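Side-chain contact in purine-binding protein BAB2_0673 (Brucella melitensis biovar Abortus, PDB 3S99), which binds adenine and probably other purines such as guanine, and may be part of an ABC-type uptake system for them: residues Ser169-Leu172 with Gly173-Val177. Residues are numbered along the deposited sequence; the frame is centred on the assembly and turned at random.
Sequences SFML and GAQSV
Gln175 lies back over Met171 and Leu172, one turn earlier on the same helix. Its CB sits 3.3 Å from Met171 O, the oxygen that also accepts from Gln175 N, 2.7 Å away. CG, anti to the carbonyl carbon (chi1 -69°), keeps close to that oxygen at 3.2 Å, and beyond it the chain runs extended toward the start of the helix. The amide then meets two apolar neighbours of the preceding turn: NE2 is 3.6 Å from Met171 CG and somewhat farther from SD, while OE1 comes 3.9 Å from Leu172 CD2. Glutamine suits this place because its methylenes can follow the helix surface while NE2 hydrogen-bonds to the carbonyl of Ala348, tying the C-terminal part of the chain to the helix. The unbranched thioether of Met171, bent at chi2 and chi3, crosses the glutamine side chain at a slant and also touches Val183.

The alpha-helical bonding weakens at Ser176, whose N reaches Leu172 O only in a weak bond, with an N-H...O angle of 124°. Ser176 OG donates to Gly173 O, 2.6 Å away, in the carbonyl plane on a lone pair; a short hydroxyl side chain can turn back on the last turn in this way. Gly173 O also accepts from Ser176 N. Such i to i-3 bonding is typical of the C-terminal turn of a helix, here helix 161-175, the crossover helix between parallel strands 151-156 and 182-187 in a beta-alpha-beta unit of the periplasmic-binding-protein fold.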
loop_
_atom_site.group_PDB
_atom_site.type_symbol
_atom_site.label_atom_id
_atom_site.label_comp_id
_atom_site.label_asym_id
_atom_site.label_seq_id
_atom_site.Cartn_x
_atom_site.Cartn_y
_atom_site.Cartn_z
ATOM N N SER A 169 3.823 -8.642 8.393
ATOM C CA SER A 169 2.611 -9.374 8.077
ATOM C C SER A 169 2.808 -10.484 7.053
ATOM O O SER A 169 2.275 -11.590 7.209
ATOM C CB SER A 169 1.533 -8.431 7.590
ATOM O OG SER A 169 0.332 -9.140 7.462
ATOM N N PHE A 170 3.557 -10.185 5.997
ATOM C CA PHE A 170 3.911 -11.169 4.986
ATOM C C PHE A 170 4.611 -12.401 5.581
ATOM O O PHE A 170 4.242 -13.549 5.298
ATOM C CB PHE A 170 4.770 -10.494 3.912
ATOM C CG PHE A 170 5.209 -11.413 2.808
ATOM C CD1 PHE A 170 4.333 -11.794 1.812
ATOM C CD2 PHE A 170 6.528 -11.857 2.744
ATOM C CE1 PHE A 170 4.748 -12.632 0.786
ATOM C CE2 PHE A 170 6.940 -12.714 1.715
ATOM C CZ PHE A 170 6.064 -13.080 0.741
ATOM N N MET A 171 5.582 -12.147 6.465
ATOM C CA MET A 171 6.313 -13.207 7.128
ATOM C C MET A 171 5.376 -14.047 8.032
ATOM O O MET A 171 5.434 -15.303 8.020
ATOM C CB MET A 171 7.478 -12.595 7.948
ATOM C CG MET A 171 8.408 -13.581 8.623
ATOM S SD MET A 171 9.291 -14.768 7.521
ATOM C CE MET A 171 9.591 -13.694 6.134
ATOM N N LEU A 172 4.526 -13.380 8.812
ATOM C CA LEU A 172 3.608 -14.097 9.698
ATOM C C LEU A 172 2.673 -15.002 8.881
ATOM O O LEU A 172 2.407 -16.135 9.282
ATOM C CB LEU A 172 2.782 -13.130 10.570
ATOM C CG LEU A 172 3.594 -12.371 11.641
ATOM C CD1 LEU A 172 2.788 -11.232 12.300
ATOM C CD2 LEU A 172 4.054 -13.324 12.725
ATOM N N GLY A 173 2.159 -14.488 7.765
ATOM C CA GLY A 173 1.356 -15.282 6.840
ATOM C C GLY A 173 2.109 -16.518 6.349
ATOM O O GLY A 173 1.614 -17.648 6.449
ATOM N N ALA A 174 3.321 -16.302 5.840
ATOM C CA ALA A 174 4.160 -17.414 5.375
ATOM C C ALA A 174 4.407 -18.425 6.493
ATOM O O ALA A 174 4.336 -19.634 6.260
ATOM C CB ALA A 174 5.468 -16.908 4.834
ATOM N N GLN A 175 4.711 -17.923 7.691
ATOM C CA GLN A 175 5.016 -18.769 8.828
ATOM C C GLN A 175 3.833 -19.556 9.347
ATOM O O GLN A 175 4.042 -20.477 10.104
ATOM C CB GLN A 175 5.609 -17.964 9.994
ATOM C CG GLN A 175 7.001 -17.428 9.750
ATOM C CD GLN A 175 7.477 -16.490 10.863
ATOM O OE1 GLN A 175 6.669 -15.969 11.665
ATOM N NE2 GLN A 175 8.796 -16.293 10.938
ATOM N N SER A 176 2.605 -19.232 8.925
ATOM C CA SER A 176 1.453 -20.064 9.256
ATOM C C SER A 176 1.356 -21.292 8.358
ATOM O O SER A 176 0.420 -22.079 8.498
ATOM C CB SER A 176 0.156 -19.278 9.091
ATOM O OG SER A 176 -0.104 -19.074 7.731
ATOM N N VAL A 177 2.274 -21.407 7.407
ATOM C CA VAL A 177 2.412 -22.589 6.552
ATOM C C VAL A 177 3.802 -23.209 6.721
ATOM O O VAL A 177 3.916 -24.398 7.053
ATOM C CB VAL A 177 2.206 -22.231 5.088
ATOM C CG1 VAL A 177 2.428 -23.452 4.215
ATOM C CG2 VAL A 177 0.781 -21.641 4.907
#